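Local coordinates for 11S globulin (PDB 5WXU), which probably serves as a seed storage protein, a hexameric nutrient reservoir of the cupin clan, and binds the plant hormone auxin, at residues N350-I355 against V408-R413; S356-G361 against Q401-Y406. All blocks are in the same frame, centred on the assembly; numbering follows the deposited sequence.

In the fold
Contacts 1 and 2 zip together the same two antiparallel strands, 354-359 and 402-409, of the second cupin domain; contact 2 is nested within the loop that contact 1 closes, and their centres lie about 18 Å apart. Both are largely buried, with a few partly exposed residues each. At contact 1 the pairing runs out into loops, where asparagine and threonine side chains take over from backbone bonds and a second subunit closes over His353 and Thr410. Contact 2 stays a strand pair to a bulge at its far end, with leucine and valine on one face and a charged cluster around Glu404 on the other.

Contact 1: N350-I355 against V408-R413; sequences NNAHSI and VKTNDR. With PO4 (phosphate ion), chain O.
Ile355 and Val408 exchange two backbone hydrogen bonds, N to O both ways, and form the last hydrogen-bonded pair before the two chains leave the strands. Ser354 and Lys409, the next, non-hydrogen-bonded pair, touch through CB and CG at 4.0 Å; the extended lysine chain carries NZ on to Asn349. Beyond them His353 is gripped twice by Thr410: its O accepts from Thr410 N at 3.1 Å, and its N gives a hydrogen to Thr410 OG1 at 2.9 Å. With chi1 at 57°, OG1 stands between the threonine's own N and carbonyl carbon, facing His353, while CG2 reaches Ile355 CD1. OG1 is also bonded to Gln192 OE1 of a second subunit, whose Gln192 O takes His353 NE2; His353 ND1 meets Gln390 N. An inverse gamma turn at Thr410, with a weak Asn411 N to Lys409 O bond, bends the chain out of the strand. Farther out, two asparagines replace the strand bonds. Asn411 ND2 donates to Asn351 O at 2.8 Å, lying in the plane of that carbonyl. Asn351 ND2 gives a longer bond of 3.2 Å to Arg413 O, nearly straight at 164° but from above the carbonyl plane, and its OD1 takes Lys415 N, so both ends of the amide are held. Arg413 NE is held by Ser320, and NH1 bonds weakly to O1 of a phosphate, probably from the crystallisation liquor, that Tyr321, Lys415 and Thr289 of a third subunit also bind. This is an antiparallel strand pair of a cupin beta-barrel, frayed into side-chain-bonded loops where the next subunit packs.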
loop_
_atom_site.group_PDB
_atom_site.type_symbol
_atom_site.label_atom_id
_atom_site.label_comp_id
_atom_site.label_asym_id
_atom_site.label_seq_id
_atom_site.Cartn_x
_atom_site.Cartn_y
_atom_site.Cartn_z
ATOM N N ASN B 350 -6.354 8.807 -21.722
ATOM C CA ASN B 350 -5.163 8.019 -21.822
ATOM C C ASN B 350 -5.268 6.666 -21.068
ATOM O O ASN B 350 -4.619 5.755 -21.474
ATOM C CB ASN B 350 -3.924 8.861 -21.517
ATOM C CG ASN B 350 -4.052 9.619 -20.230
ATOM O OD1 ASN B 350 -3.951 10.862 -20.184
ATOM N ND2 ASN B 350 -4.307 8.872 -19.157
ATOM N N ASN B 351 -6.174 6.530 -20.101
ATOM C CA ASN B 351 -6.223 5.329 -19.281
ATOM C C ASN B 351 -7.613 4.786 -19.035
ATOM O O ASN B 351 -7.850 4.199 -17.983
ATOM C CB ASN B 351 -5.512 5.620 -17.931
ATOM C CG ASN B 351 -6.145 6.739 -17.127
ATOM O OD1 ASN B 351 -7.104 7.365 -17.569
ATOM N ND2 ASN B 351 -5.649 6.972 -15.904
ATOM N N ALA B 352 -8.550 5.039 -19.954
ATOM C CA ALA B 352 -9.943 4.776 -19.686
ATOM C C ALA B 352 -10.765 4.917 -20.930
ATOM O O ALA B 352 -10.401 5.679 -21.801
ATOM C CB ALA B 352 -10.502 5.669 -18.584
ATOM N N HIS B 353 -11.886 4.217 -20.953
ATOM C CA HIS B 353 -13.017 4.556 -21.847
ATOM C C HIS B 353 -13.927 5.577 -21.199
ATOM O O HIS B 353 -14.041 5.671 -19.946
ATOM C CB HIS B 353 -13.827 3.369 -22.194
ATOM C CG HIS B 353 -13.049 2.238 -22.681
ATOM N ND1 HIS B 353 -12.155 2.345 -23.720
ATOM C CD2 HIS B 353 -13.025 0.952 -22.265
ATOM C CE1 HIS B 353 -11.634 1.156 -23.939
ATOM N NE2 HIS B 353 -12.128 0.298 -23.052
ATOM N N SER B 354 -14.581 6.411 -22.036
ATOM C CA SER B 354 -15.548 7.374 -21.501
ATOM C C SER B 354 -16.933 7.034 -22.018
ATOM O O SER B 354 -17.121 6.718 -23.196
ATOM C CB SER B 354 -15.190 8.859 -21.776
ATOM O OG SER B 354 -15.143 9.115 -23.161
ATOM N N ILE B 355 -17.879 7.053 -21.097
ATOM C CA ILE B 355 -19.290 6.825 -21.405
ATOM C C ILE B 355 -20.042 8.095 -20.954
ATOM O O ILE B 355 -20.187 8.381 -19.738
ATOM C CB ILE B 355 -19.822 5.605 -20.643
ATOM C CG1 ILE B 355 -18.997 4.372 -20.935
ATOM C CG2 ILE B 355 -21.292 5.379 -20.925
ATOM C CD1 ILE B 355 -17.837 4.116 -19.994
ATOM N N VAL B 408 -18.915 8.830 -17.270
ATOM C CA VAL B 408 -18.340 7.750 -16.407
ATOM C C VAL B 408 -17.122 7.296 -17.122
ATOM O O VAL B 408 -17.145 7.037 -18.341
ATOM C CB VAL B 408 -19.336 6.602 -16.262
ATOM C CG1 VAL B 408 -18.654 5.390 -15.564
ATOM C CG2 VAL B 408 -20.500 7.120 -15.469
ATOM N N LYS B 409 -16.005 7.087 -16.376
ATOM C CA LYS B 409 -14.769 6.635 -17.035
ATOM C C LYS B 409 -14.275 5.397 -16.341
ATOM O O LYS B 409 -14.443 5.259 -15.113
ATOM C CB LYS B 409 -13.684 7.703 -17.049
ATOM C CG LYS B 409 -14.034 8.911 -17.900
ATOM C CD LYS B 409 -12.904 9.894 -18.007
ATOM C CE LYS B 409 -13.442 11.135 -18.717
ATOM N NZ LYS B 409 -12.298 11.938 -19.247
ATOM N N THR B 410 -13.706 4.476 -17.122
ATOM C CA THR B 410 -13.378 3.113 -16.626
ATOM C C THR B 410 -11.965 3.030 -15.989
ATOM O O THR B 410 -11.208 2.054 -16.196
ATOM C CB THR B 410 -13.493 2.055 -17.713
ATOM O OG1 THR B 410 -12.644 2.386 -18.827
ATOM C CG2 THR B 410 -14.849 1.911 -18.244
ATOM N N ASN B 411 -11.689 4.004 -15.166
ATOM C CA ASN B 411 -10.521 3.870 -14.326
ATOM C C ASN B 411 -10.678 4.843 -13.154
ATOM O O ASN B 411 -11.309 5.876 -13.196
ATOM C CB ASN B 411 -9.218 4.087 -15.141
ATOM C CG ASN B 411 -8.094 3.094 -14.750
ATOM O OD1 ASN B 411 -8.199 2.355 -13.723
ATOM N ND2 ASN B 411 -7.034 3.047 -15.575
ATOM N N ASP B 412 -10.078 4.474 -12.061
ATOM C CA ASP B 412 -10.092 5.553 -11.121
ATOM C C ASP B 412 -8.866 6.383 -11.598
ATOM O O ASP B 412 -7.972 5.983 -12.470
ATOM C CB ASP B 412 -10.269 5.246 -9.621
ATOM C CG ASP B 412 -9.080 4.663 -9.037
ATOM O OD1 ASP B 412 -8.652 3.696 -9.698
ATOM O OD2 ASP B 412 -8.596 5.174 -7.981
ATOM N N ARG B 413 -8.985 7.572 -11.178
ATOM C CA ARG B 413 -8.077 8.613 -11.587
ATOM C C ARG B 413 -7.883 8.691 -13.087
ATOM O O ARG B 413 -6.764 8.840 -13.590
ATOM C CB ARG B 413 -6.736 8.522 -10.834
ATOM C CG ARG B 413 -6.969 8.628 -9.301
ATOM C CD ARG B 413 -5.688 8.411 -8.532
ATOM N NE ARG B 413 -6.015 8.139 -7.159
ATOM C CZ ARG B 413 -5.128 7.810 -6.232
ATOM N NH1 ARG B 413 -3.836 7.775 -6.528
ATOM N NH2 ARG B 413 -5.556 7.554 -5.001
HETATM P P PO4 O . -2.552 10.703 -10.171
HETATM O O1 PO4 O . -2.794 9.869 -8.928
HETATM O O2 PO4 O . -3.769 10.998 -10.983
HETATM O O3 PO4 O . -1.984 11.973 -9.525
HETATM O O4 PO4 O . -1.523 9.937 -10.997
#

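Contact 2: S356-G361 against Q401-Y406; sequences SYVTRG and QGLELY
Tyr357 and Tyr406 form a hydrogen-bonded antiparallel pair, Tyr357 N meeting Tyr406 O at 2.8 Å and Tyr406 N returning to Tyr357 O. Farther along, Thr359 and Arg360 both face Glu404 in a classic beta bulge: Glu404 O accepts from Thr359 N and, weakly, from Arg360 N, while Glu404 N donates to Arg360 O. On one face Val358 sends CG1 to Leu403 CD1 and CG2 to Leu405 CD2, each at 3.5 Å. On the other, beside Glu404, Thr359 CG2 lies 3.6 Å from Tyr406 CD1, and its OG1 sits in plane at that ring's edge. The polar contacts converge on the Glu404 carboxylate, with CG anti to the backbone N (chi1 -174°) and the chain extended beyond it. Thr359 OG1 donates to OE1 at 2.6 Å on the anti side, but 30° out of the carboxylate plane. Arg360 forms a salt bridge with the carboxylate, through bent, weak hydrogen bonds from NE to OE1 and NH2 to OE2, its guanidinium turned 89° from it. Arg335 adds a second salt bridge at OE2. A glutamine in place of Glu404 would probably leave Arg360 and Arg335 without their shared negative charge. The chemistry implies a bulge tied by backbone and carboxylate alike, with two arginines probably stabilising the buried glutamate's ionised form.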
loop_
_atom_site.group_PDB
_atom_site.type_symbol
_atom_site.label_atom_id
_atom_site.label_comp_id
_atom_site.label_asym_id
_atom_site.label_seq_id
_atom_site.Cartn_x
_atom_site.Cartn_y
_atom_site.Cartn_z
ATOM N N SER B 356 -20.550 8.859 -21.935
ATOM C CA SER B 356 -21.211 10.173 -21.675
ATOM C C SER B 356 -22.708 10.134 -21.887
ATOM O O SER B 356 -23.168 9.448 -22.766
ATOM C CB SER B 356 -20.666 11.240 -22.557
ATOM O OG SER B 356 -19.271 11.483 -22.324
ATOM N N TYR B 357 -23.431 10.807 -20.998
ATOM C CA TYR B 357 -24.890 10.954 -21.138
ATOM C C TYR B 357 -25.211 12.415 -21.195
ATOM O O TYR B 357 -24.795 13.154 -20.354
ATOM C CB TYR B 357 -25.539 10.352 -19.920
ATOM C CG TYR B 357 -27.036 10.368 -19.993
ATOM C CD1 TYR B 357 -27.699 9.541 -20.896
ATOM C CD2 TYR B 357 -27.773 11.201 -19.195
ATOM C CE1 TYR B 357 -29.083 9.617 -21.025
ATOM C CE2 TYR B 357 -29.155 11.215 -19.247
ATOM C CZ TYR B 357 -29.803 10.398 -20.175
ATOM O OH TYR B 357 -31.199 10.477 -20.282
ATOM N N VAL B 358 -25.982 12.848 -22.186
ATOM C CA VAL B 358 -26.317 14.248 -22.330
ATOM C C VAL B 358 -27.600 14.554 -21.558
ATOM O O VAL B 358 -28.675 14.039 -21.896
ATOM C CB VAL B 358 -26.527 14.590 -23.802
ATOM C CG1 VAL B 358 -26.716 16.095 -23.979
ATOM C CG2 VAL B 358 -25.386 14.155 -24.662
ATOM N N THR B 359 -27.493 15.345 -20.522
ATOM C CA THR B 359 -28.612 15.671 -19.693
ATOM C C THR B 359 -29.333 16.907 -20.128
ATOM O O THR B 359 -30.524 17.035 -19.774
ATOM C CB THR B 359 -28.230 15.812 -18.232
ATOM O OG1 THR B 359 -27.026 16.571 -18.135
ATOM C CG2 THR B 359 -27.982 14.406 -17.681
ATOM N N ARG B 360 -28.655 17.790 -20.853
ATOM C CA ARG B 360 -29.238 19.104 -21.221
ATOM C C ARG B 360 -28.614 19.561 -22.471
ATOM O O ARG B 360 -27.387 19.461 -22.674
ATOM C CB ARG B 360 -29.014 20.188 -20.179
ATOM C CG ARG B 360 -29.701 20.017 -18.863
ATOM C CD ARG B 360 -29.734 21.308 -18.032
ATOM N NE ARG B 360 -28.913 21.208 -16.811
ATOM C CZ ARG B 360 -28.445 22.245 -16.089
ATOM N NH1 ARG B 360 -28.711 23.516 -16.438
ATOM N NH2 ARG B 360 -27.692 22.004 -14.996
ATOM N N GLY B 361 -29.397 20.159 -23.353
ATOM C CA GLY B 361 -28.736 20.826 -24.457
ATOM C C GLY B 361 -28.347 19.975 -25.618
ATOM O O GLY B 361 -28.882 18.880 -25.819
ATOM N N GLN B 401 -27.955 26.320 -27.104
ATOM C CA GLN B 401 -28.657 26.183 -25.811
ATOM C C GLN B 401 -27.655 25.692 -24.741
ATOM O O GLN B 401 -28.060 25.440 -23.596
ATOM C CB GLN B 401 -29.864 25.213 -25.864
ATOM C CG GLN B 401 -31.155 25.825 -26.461
ATOM C CD GLN B 401 -30.951 26.129 -27.927
ATOM O OE1 GLN B 401 -30.542 25.227 -28.704
ATOM N NE2 GLN B 401 -31.171 27.410 -28.326
ATOM N N GLY B 402 -26.385 25.523 -25.105
ATOM C CA GLY B 402 -25.453 25.011 -24.090
ATOM C C GLY B 402 -25.471 23.519 -24.209
ATOM O O GLY B 402 -26.159 22.942 -25.061
ATOM N N LEU B 403 -24.741 22.856 -23.319
ATOM C CA LEU B 403 -24.579 21.426 -23.363
ATOM C C LEU B 403 -24.158 20.998 -21.948
ATOM O O LEU B 403 -23.249 21.567 -21.392
ATOM C CB LEU B 403 -23.528 20.966 -24.411
ATOM C CG LEU B 403 -23.225 19.439 -24.354
ATOM C CD1 LEU B 403 -24.474 18.670 -24.767
ATOM C CD2 LEU B 403 -22.111 19.161 -25.292
ATOM N N GLU B 404 -24.886 20.075 -21.358
ATOM C CA GLU B 404 -24.527 19.472 -20.067
ATOM C C GLU B 404 -24.396 17.961 -20.301
ATOM O O GLU B 404 -25.260 17.311 -20.903
ATOM C CB GLU B 404 -25.539 19.704 -18.965
ATOM C CG GLU B 404 -25.019 19.168 -17.593
ATOM C CD GLU B 404 -26.076 19.279 -16.546
ATOM O OE1 GLU B 404 -27.194 18.838 -16.819
ATOM O OE2 GLU B 404 -25.869 19.934 -15.502
ATOM N N LEU B 405 -23.290 17.394 -19.810
ATOM C CA LEU B 405 -23.008 15.973 -19.912
ATOM C C LEU B 405 -22.539 15.482 -18.529
ATOM O O LEU B 405 -21.845 16.200 -17.804
ATOM C CB LEU B 405 -21.757 15.778 -20.830
ATOM C CG LEU B 405 -21.550 16.322 -22.211
ATOM C CD1 LEU B 405 -20.203 15.893 -22.746
ATOM C CD2 LEU B 405 -22.643 15.780 -23.147
ATOM N N TYR B 406 -22.855 14.241 -18.229
ATOM C CA TYR B 406 -22.216 13.431 -17.173
ATOM C C TYR B 406 -21.477 12.270 -17.853
ATOM O O TYR B 406 -22.029 11.601 -18.738
ATOM C CB TYR B 406 -23.185 12.875 -16.185
ATOM C CG TYR B 406 -23.863 13.881 -15.289
ATOM C CD1 TYR B 406 -24.950 14.698 -15.750
ATOM C CD2 TYR B 406 -23.472 14.040 -13.960
ATOM C CE1 TYR B 406 -25.543 15.596 -14.917
ATOM C CE2 TYR B 406 -24.107 14.944 -13.128
ATOM C CZ TYR B 406 -25.145 15.704 -13.604
ATOM O OH TYR B 406 -25.793 16.595 -12.806
#